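Local structure of inactive dihydroorotase-like domain (Chaetomium thermophilum, 5NNL) at residues A14-L19 and I42-V47; L27-Q32 and A233-G238; G51-V56 and L76-T81. The protein is a catalytically inactive dihydroorotase-like domain, related to the amidohydrolase superfamily and built on an alpha/beta barrel with an attached beta-rich region. All blocks are in the same frame, centred on the assembly; numbering follows the deposited sequence.

Contact 1 of 3, residues A14-L19 and I42-V47; sequences AFVPGL and IRIMPV
A14 is held between the backbones of R43 and M45 by two bonds that continue the parallel pairing of neighbouring strands. A14 N donates to R43 O over 2.8 Å, and A14 O accepts from M45 N at 3.0 Å. The second bond is almost straight at the hydrogen (176°), although the donor stands above the carbonyl plane. A14 is bridged to I44, and on the side of the sheet to which both side chains turn, A14 CB lies 3.9 Å from I42 CD1. I44 covers the next part of that layer. With its chi1 at -51°, CG1 sits beside the backbone N, while I44 CG2 is anti to that N, beside the carbonyl carbon, and meets L19 CD1 at 3.6 Å and V16 CG2 at 3.7 Å. This is where the first two strands of the amidohydrolase-type barrel run out into their loops. In active relatives a metal-binding histidine pair follows the first strand; here that place is probably taken in part by F15, which is consistent with the loss of activity. M45 contributes its backbone N and also its thioether. Its first torsion and an extended chi2 carry M45 SD to the edge of the F15 ring, 5.4 Å from the centroid and 78° off the ring normal, a Met-aromatic contact; the bend at chi3 turns only CE. At the ring edge too, F15 CE1 approaches V47 O to 3.2 Å near the ring plane. Y223 meets the F15 ring with the planes inclined. L19 CD2 lies 3.5 Å from M45 O. The type I turn from V16 to L19 brings the leucine back to this point.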
loop_
_atom_site.group_PDB
_atom_site.type_symbol
_atom_site.label_atom_id
_atom_site.label_comp_id
_atom_site.label_asym_id
_atom_site.label_seq_id
_atom_site.Cartn_x
_atom_site.Cartn_y
_atom_site.Cartn_z
ATOM N N ALA A 14 -1.690 -2.465 2.487
ATOM C CA ALA A 14 -2.625 -3.572 2.357
ATOM C C ALA A 14 -3.822 -3.295 3.253
ATOM O O ALA A 14 -3.676 -3.191 4.477
ATOM C CB ALA A 14 -1.965 -4.900 2.726
ATOM N N PHE A 15 -4.998 -3.177 2.648
ATOM C CA PHE A 15 -6.202 -2.846 3.393
ATOM C C PHE A 15 -6.810 -4.105 3.999
ATOM O O PHE A 15 -6.977 -5.118 3.311
ATOM C CB PHE A 15 -7.210 -2.152 2.479
ATOM C CG PHE A 15 -8.435 -1.655 3.191
ATOM C CD1 PHE A 15 -8.359 -0.590 4.077
ATOM C CD2 PHE A 15 -9.666 -2.243 2.963
ATOM C CE1 PHE A 15 -9.491 -0.129 4.728
ATOM C CE2 PHE A 15 -10.798 -1.790 3.608
ATOM C CZ PHE A 15 -10.710 -0.731 4.491
ATOM N N VAL A 16 -7.141 -4.037 5.285
ATOM C CA VAL A 16 -7.704 -5.174 6.008
ATOM C C VAL A 16 -9.000 -4.724 6.672
ATOM O O VAL A 16 -8.961 -4.100 7.742
ATOM C CB VAL A 16 -6.706 -5.735 7.034
ATOM C CG1 VAL A 16 -7.307 -6.935 7.772
ATOM C CG2 VAL A 16 -5.406 -6.134 6.342
ATOM N N PRO A 17 -10.161 -5.008 6.072
ATOM C CA PRO A 17 -11.431 -4.547 6.662
ATOM C C PRO A 17 -11.594 -4.868 8.140
ATOM O O PRO A 17 -11.876 -3.962 8.933
ATOM C CB PRO A 17 -12.477 -5.264 5.798
ATOM C CG PRO A 17 -11.828 -5.401 4.473
ATOM C CD PRO A 17 -10.355 -5.603 4.741
ATOM N N GLY A 18 -11.435 -6.130 8.534
ATOM C CA GLY A 18 -11.624 -6.517 9.921
ATOM C C GLY A 18 -10.333 -6.548 10.710
ATOM O O GLY A 18 -10.134 -7.422 11.559
ATOM N N LEU A 19 -9.448 -5.586 10.442
ATOM C CA LEU A 19 -8.160 -5.547 11.129
ATOM C C LEU A 19 -8.334 -5.495 12.642
ATOM O O LEU A 19 -7.643 -6.208 13.381
ATOM C CB LEU A 19 -7.350 -4.342 10.648
ATOM C CG LEU A 19 -5.983 -4.143 11.306
ATOM C CD1 LEU A 19 -5.064 -5.316 11.003
ATOM C CD2 LEU A 19 -5.361 -2.836 10.848
ATOM N N ILE A 42 4.119 -7.030 3.422
ATOM C CA ILE A 42 3.065 -6.031 3.282
ATOM C C ILE A 42 2.999 -5.194 4.550
ATOM O O ILE A 42 3.131 -5.715 5.664
ATOM C CB ILE A 42 1.692 -6.674 2.986
ATOM C CG1 ILE A 42 1.237 -7.564 4.147
ATOM C CG2 ILE A 42 1.753 -7.470 1.693
ATOM C CD1 ILE A 42 -0.191 -8.080 4.008
ATOM N N ARG A 43 2.799 -3.892 4.377
ATOM C CA ARG A 43 2.442 -3.011 5.477
ATOM C C ARG A 43 0.926 -2.939 5.561
ATOM O O ARG A 43 0.252 -2.690 4.555
ATOM C CB ARG A 43 3.033 -1.614 5.290
ATOM C CG ARG A 43 2.416 -0.565 6.212
ATOM C CD ARG A 43 3.022 0.817 6.037
ATOM N NE ARG A 43 2.237 1.799 6.776
ATOM C CZ ARG A 43 1.073 2.290 6.363
ATOM N NH1 ARG A 43 0.553 1.904 5.201
ATOM N NH2 ARG A 43 0.423 3.170 7.112
ATOM N N ILE A 44 0.398 -3.166 6.755
ATOM C CA ILE A 44 -1.040 -3.182 6.981
ATOM C C ILE A 44 -1.511 -1.758 7.236
ATOM O O ILE A 44 -0.980 -1.063 8.111
ATOM C CB ILE A 44 -1.397 -4.107 8.157
ATOM C CG1 ILE A 44 -0.752 -5.489 7.974
ATOM C CG2 ILE A 44 -2.901 -4.236 8.292
ATOM C CD1 ILE A 44 -1.133 -6.190 6.687
ATOM N N MET A 45 -2.502 -1.322 6.470
ATOM C CA MET A 45 -3.049 0.018 6.634
ATOM C C MET A 45 -3.736 0.120 7.990
ATOM O O MET A 45 -4.670 -0.647 8.260
ATOM C CB MET A 45 -4.035 0.332 5.513
ATOM C CG MET A 45 -3.410 0.299 4.121
ATOM S SD MET A 45 -4.581 0.678 2.808
ATOM C CE MET A 45 -4.932 2.399 3.159
ATOM N N PRO A 46 -3.323 1.040 8.866
ATOM C CA PRO A 46 -3.925 1.090 10.211
ATOM C C PRO A 46 -5.402 1.456 10.217
ATOM O O PRO A 46 -6.079 1.190 11.216
ATOM C CB PRO A 46 -3.082 2.147 10.939
ATOM C CG PRO A 46 -2.482 2.990 9.851
ATOM C CD PRO A 46 -2.305 2.085 8.665
ATOM N N VAL A 47 -5.924 2.047 9.146
ATOM C CA VAL A 47 -7.333 2.414 9.057
ATOM C C VAL A 47 -8.058 1.309 8.303
ATOM O O VAL A 47 -7.726 1.009 7.149
ATOM C CB VAL A 47 -7.513 3.778 8.368
ATOM C CG1 VAL A 47 -8.987 4.088 8.123
ATOM C CG2 VAL A 47 -6.867 4.887 9.207
#

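Contact 2 of 3, residues L27-Q32 and A233-G238; sequences LQRVTQ and ADVTVG
The R29 guanidinium and the D234 carboxylate meet with their planes 81° apart, so the pair is neither stacked nor coplanar. D234 OD1 and T236 CG2 both approach the guanidinium obliquely. In fold terms, helix 26-37, the first helix after the opening strand of the barrel, here meets the loop between helices 221-228 and 242-251, and that loop makes a type I turn from D234 to V237. R29 NH2 forms a salt bridge to D234 OD1 at 3.1 Å, with D234 OD2 3.7 Å from the same nitrogen. R29 is modelled in two conformers, and this pairing describes one of them, so its permanence is doubtful. The R29 side chain reaches out from the helix with CG anti to its own backbone N (chi1 176°) and crosses T236 at about a right angle, with R29 NE 3.8 Å from T236 CG2. Deeper in, V30, which also packs on I42 of strand 39-44, crosses V235 nearly perpendicularly. V30 CG2 approaches V235 CG1 to 3.3 Å, tighter than normal carbon packing, and because V235 chi1 is far from staggered (137°) the exact position of CG1 is doubtful. The same V30 CG2 lies 3.7 Å from V235 O.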
loop_
_atom_site.group_PDB
_atom_site.type_symbol
_atom_site.label_atom_id
_atom_site.label_comp_id
_atom_site.label_asym_id
_atom_site.label_seq_id
_atom_site.Cartn_x
_atom_site.Cartn_y
_atom_site.Cartn_z
ATOM N N LEU A 27 -7.085 -10.453 8.310
ATOM C CA LEU A 27 -5.643 -10.276 8.175
ATOM C C LEU A 27 -4.997 -11.512 7.557
ATOM O O LEU A 27 -4.229 -11.409 6.593
ATOM C CB LEU A 27 -5.012 -9.956 9.531
ATOM C CG LEU A 27 -3.484 -9.810 9.526
ATOM C CD1 LEU A 27 -3.017 -8.807 8.479
ATOM C CD2 LEU A 27 -2.984 -9.404 10.897
ATOM N N GLN A 28 -5.302 -12.696 8.099
ATOM C CA GLN A 28 -4.763 -13.932 7.535
ATOM C C GLN A 28 -5.061 -14.034 6.046
ATOM O O GLN A 28 -4.158 -14.257 5.232
ATOM C CB GLN A 28 -5.338 -15.151 8.259
ATOM C CG GLN A 28 -5.107 -16.468 7.500
ATOM C CD GLN A 28 -5.490 -17.697 8.300
ATOM O OE1 GLN A 28 -6.492 -18.350 8.008
ATOM N NE2 GLN A 28 -4.683 -18.027 9.302
ATOM N N ARG A 29 -6.332 -13.885 5.673
ATOM C CA ARG A 29 -6.713 -14.081 4.280
ATOM C C ARG A 29 -6.013 -13.081 3.368
ATOM O O ARG A 29 -5.648 -13.415 2.235
ATOM C CB ARG A 29 -8.229 -13.985 4.121
ATOM C CG ARG A 29 -8.679 -14.094 2.676
ATOM C CD ARG A 29 -10.021 -14.785 2.546
ATOM N NE ARG A 29 -10.632 -14.528 1.246
ATOM C CZ ARG A 29 -11.915 -14.738 0.965
ATOM N NH1 ARG A 29 -12.737 -15.204 1.896
ATOM N NH2 ARG A 29 -12.379 -14.475 -0.249
ATOM N N VAL A 30 -5.810 -11.849 3.842
ATOM C CA VAL A 30 -5.095 -10.863 3.036
ATOM C C VAL A 30 -3.664 -11.320 2.791
ATOM O O VAL A 30 -3.116 -11.132 1.700
ATOM C CB VAL A 30 -5.146 -9.476 3.706
ATOM C CG1 VAL A 30 -4.181 -8.496 3.031
ATOM C CG2 VAL A 30 -6.556 -8.930 3.648
ATOM N N THR A 31 -3.030 -11.926 3.800
ATOM C CA THR A 31 -1.678 -12.438 3.605
ATOM C C THR A 31 -1.663 -13.620 2.644
ATOM O O THR A 31 -0.652 -13.852 1.973
ATOM C CB THR A 31 -1.051 -12.836 4.944
ATOM O OG1 THR A 31 -1.789 -13.916 5.533
ATOM C CG2 THR A 31 -1.025 -11.651 5.891
ATOM N N GLN A 32 -2.764 -14.374 2.560
ATOM C CA GLN A 32 -2.857 -15.460 1.585
ATOM C C GLN A 32 -2.851 -14.911 0.167
ATOM O O GLN A 32 -2.025 -15.302 -0.665
ATOM C CB GLN A 32 -4.132 -16.279 1.806
ATOM C CG GLN A 32 -4.223 -17.017 3.124
ATOM C CD GLN A 32 -5.545 -17.758 3.277
ATOM O OE1 GLN A 32 -6.222 -18.056 2.290
ATOM N NE2 GLN A 32 -5.916 -18.061 4.516
ATOM N N ALA A 233 -18.272 -7.352 -0.248
ATOM C CA ALA A 233 -17.179 -6.854 0.573
ATOM C C ALA A 233 -16.088 -7.913 0.646
ATOM O O ALA A 233 -15.766 -8.402 1.735
ATOM C CB ALA A 233 -17.673 -6.495 1.976
ATOM N N ASP A 234 -15.520 -8.286 -0.502
ATOM C CA ASP A 234 -14.484 -9.307 -0.510
ATOM C C ASP A 234 -13.168 -8.688 -0.063
ATOM O O ASP A 234 -12.787 -7.605 -0.519
ATOM C CB ASP A 234 -14.335 -9.950 -1.889
ATOM C CG ASP A 234 -13.964 -11.426 -1.803
ATOM O OD1 ASP A 234 -14.262 -12.061 -0.766
ATOM O OD2 ASP A 234 -13.363 -11.955 -2.763
ATOM N N VAL A 235 -12.480 -9.388 0.838
ATOM C CA VAL A 235 -11.317 -8.848 1.530
ATOM C C VAL A 235 -10.072 -8.778 0.655
ATOM O O VAL A 235 -9.096 -8.125 1.042
ATOM C CB VAL A 235 -11.110 -9.704 2.801
ATOM C CG1 VAL A 235 -9.649 -10.059 3.036
ATOM C CG2 VAL A 235 -11.683 -8.983 4.005
ATOM N N THR A 236 -10.089 -9.395 -0.527
ATOM C CA THR A 236 -8.902 -9.504 -1.368
ATOM C C THR A 236 -9.011 -8.694 -2.659
ATOM O O THR A 236 -8.233 -8.922 -3.591
ATOM C CB THR A 236 -8.634 -10.972 -1.701
ATOM O OG1 THR A 236 -9.688 -11.474 -2.529
ATOM C CG2 THR A 236 -8.557 -11.813 -0.434
ATOM N N VAL A 237 -9.962 -7.761 -2.740
ATOM C CA VAL A 237 -10.125 -6.969 -3.955
ATOM C C VAL A 237 -8.826 -6.250 -4.288
ATOM O O VAL A 237 -8.189 -5.640 -3.420
ATOM C CB VAL A 237 -11.282 -5.966 -3.809
ATOM C CG1 VAL A 237 -12.620 -6.667 -3.940
ATOM C CG2 VAL A 237 -11.191 -5.197 -2.491
ATOM N N GLY A 238 -8.430 -6.320 -5.561
ATOM C CA GLY A 238 -7.330 -5.537 -6.079
ATOM C C GLY A 238 -5.946 -6.114 -5.869
ATOM O O GLY A 238 -4.976 -5.532 -6.372
#

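Contact 3 of 3, residues G51-V56 and L76-T81; sequences GSISDV and LSITAT
I53 O is gripped by two donors of one residue, T79. T79 N donates to I53 O over 2.7 Å with 171° at the hydrogen. T79 OG1 donates to I53 O over 3.1 Å from a position 47° out of the carbonyl plane. T79 chi1 (-41°) sets OG1 beside its own backbone N, which lets both groups reach the same oxygen. I78 CA adds a weaker CH contact to I53 O at 3.6 Å. This fastens the loop between strand 39-44 and helix 56-64 onto the end of the neighbouring strand 73-79, in the loop layer of the barrel, with D55 serving as N-cap of that helix through S58 N. The I53 side chain lies over the strand backbone: I53 CG2 is 3.3 Å from S77 O, and I53 CD1 touches L76 CD2 at 4.0 Å. CG2 also meets I78 CG1, the two isoleucines crossing at about a right angle. P46 bonds to the backbone of I53 as well, so I53 is tied to strand 73-79 and to the loop just after strand 39-44. The OG1 bond would limit rotation of the T79 hydroxyl, and one main-chain oxygen takes bonds from both the backbone and the side chain of T79.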
loop_
_atom_site.group_PDB
_atom_site.type_symbol
_atom_site.label_atom_id
_atom_site.label_comp_id
_atom_site.label_asym_id
_atom_site.label_seq_id
_atom_site.Cartn_x
_atom_site.Cartn_y
_atom_site.Cartn_z
ATOM N N GLY A 51 -13.028 0.995 11.812
ATOM C CA GLY A 51 -12.155 1.126 12.958
ATOM C C GLY A 51 -10.754 1.472 12.512
ATOM O O GLY A 51 -10.505 1.735 11.334
ATOM N N SER A 52 -9.835 1.471 13.472
ATOM C CA SER A 52 -8.452 1.803 13.168
ATOM C C SER A 52 -7.569 1.408 14.340
ATOM O O SER A 52 -8.031 1.291 15.479
ATOM C CB SER A 52 -8.291 3.298 12.876
ATOM O OG SER A 52 -8.551 4.062 14.042
ATOM N N ILE A 53 -6.287 1.209 14.042
ATOM C CA ILE A 53 -5.265 1.100 15.079
ATOM C C ILE A 53 -4.942 2.524 15.523
ATOM O O ILE A 53 -4.203 3.248 14.853
ATOM C CB ILE A 53 -4.021 0.352 14.592
ATOM C CG1 ILE A 53 -4.391 -1.092 14.228
ATOM C CG2 ILE A 53 -2.921 0.384 15.663
ATOM C CD1 ILE A 53 -3.227 -1.929 13.707
ATOM N N SER A 54 -5.517 2.933 16.660
ATOM C CA SER A 54 -5.379 4.289 17.173
ATOM C C SER A 54 -4.911 4.365 18.621
ATOM O O SER A 54 -4.623 5.471 19.093
ATOM C CB SER A 54 -6.717 5.039 17.053
ATOM O OG SER A 54 -7.789 4.257 17.559
ATOM N N ASP A 55 -4.820 3.246 19.336
ATOM C CA ASP A 55 -4.396 3.251 20.731
ATOM C C ASP A 55 -3.771 1.896 21.056
ATOM O O ASP A 55 -3.581 1.051 20.175
ATOM C CB ASP A 55 -5.588 3.573 21.637
ATOM C CG ASP A 55 -6.808 2.749 21.292
ATOM O OD1 ASP A 55 -6.639 1.547 20.995
ATOM O OD2 ASP A 55 -7.929 3.301 21.310
ATOM N N VAL A 56 -3.455 1.686 22.337
ATOM C CA VAL A 56 -2.837 0.432 22.759
ATOM C C VAL A 56 -3.814 -0.726 22.601
ATOM O O VAL A 56 -3.453 -1.796 22.098
ATOM C CB VAL A 56 -2.331 0.556 24.208
ATOM C CG1 VAL A 56 -1.836 -0.786 24.725
ATOM C CG2 VAL A 56 -1.223 1.594 24.287
ATOM N N LEU A 76 2.747 -3.822 11.211
ATOM C CA LEU A 76 1.591 -3.022 11.574
ATOM C C LEU A 76 1.961 -1.543 11.542
ATOM O O LEU A 76 3.127 -1.163 11.409
ATOM C CB LEU A 76 1.058 -3.415 12.954
ATOM C CG LEU A 76 0.333 -4.761 13.052
ATOM C CD1 LEU A 76 -0.039 -5.061 14.498
ATOM C CD2 LEU A 76 -0.912 -4.783 12.177
ATOM N N SER A 77 0.938 -0.706 11.649
ATOM C CA SER A 77 1.110 0.735 11.673
ATOM C C SER A 77 0.044 1.296 12.599
ATOM O O SER A 77 -0.854 0.576 13.043
ATOM C CB SER A 77 1.016 1.328 10.262
ATOM O OG SER A 77 1.323 2.714 10.248
ATOM N N ILE A 78 0.143 2.590 12.893
ATOM C CA ILE A 78 -0.763 3.227 13.841
ATOM C C ILE A 78 -1.192 4.588 13.312
ATOM O O ILE A 78 -0.393 5.318 12.717
ATOM C CB ILE A 78 -0.113 3.356 15.233
ATOM C CG1 ILE A 78 -1.124 3.908 16.231
ATOM C CG2 ILE A 78 1.144 4.231 15.172
ATOM C CD1 ILE A 78 -0.908 3.385 17.651
ATOM N N THR A 79 -2.459 4.925 13.549
ATOM C CA THR A 79 -3.061 6.159 13.064
ATOM C C THR A 79 -2.916 7.282 14.080
ATOM O O THR A 79 -3.125 7.085 15.282
ATOM C CB THR A 79 -4.548 5.947 12.781
ATOM O OG1 THR A 79 -4.738 4.679 12.147
ATOM C CG2 THR A 79 -5.096 7.046 11.892
ATOM N N ALA A 80 -2.586 8.468 13.584
ATOM C CA ALA A 80 -2.535 9.648 14.426
ATOM C C ALA A 80 -3.930 10.235 14.597
ATOM O O ALA A 80 -4.779 10.157 13.705
ATOM C CB ALA A 80 -1.597 10.696 13.824
ATOM N N THR A 81 -4.158 10.829 15.765
ATOM C CA THR A 81 -5.396 11.538 16.058
ATOM C C THR A 81 -5.023 12.833 16.767
ATOM O O THR A 81 -3.847 13.207 16.840
ATOM C CB THR A 81 -6.364 10.688 16.897
ATOM O OG1 THR A 81 -5.854 10.536 18.228
ATOM C CG2 THR A 81 -6.583 9.316 16.269
#

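In the fold
Contacts 1 and 3 lie in series along the chain, on adjoining strands: contact 1 joins the 14-19 loop to strand 39-44, and contact 3 joins the 51-56 loop to strand 73-79. A weak hydrogen bond between R43 NH2 and S77 OG links them. Contact 1 is the buried one, its centre about 9 Å from the centre of the chain, and combines parallel strand bonds with apolar filling. Contact 3, its centre about 16 Å from that point, is partly buried and relies on the two-donor grip of one carbonyl. The centre of contact 2 lies about 10 Å from that of contact 1, and the two touch through I44 on L27 and P17 on V235. Its helix-to-loop join is carried by side chains, with an ionic pair on its exposed side and valines within.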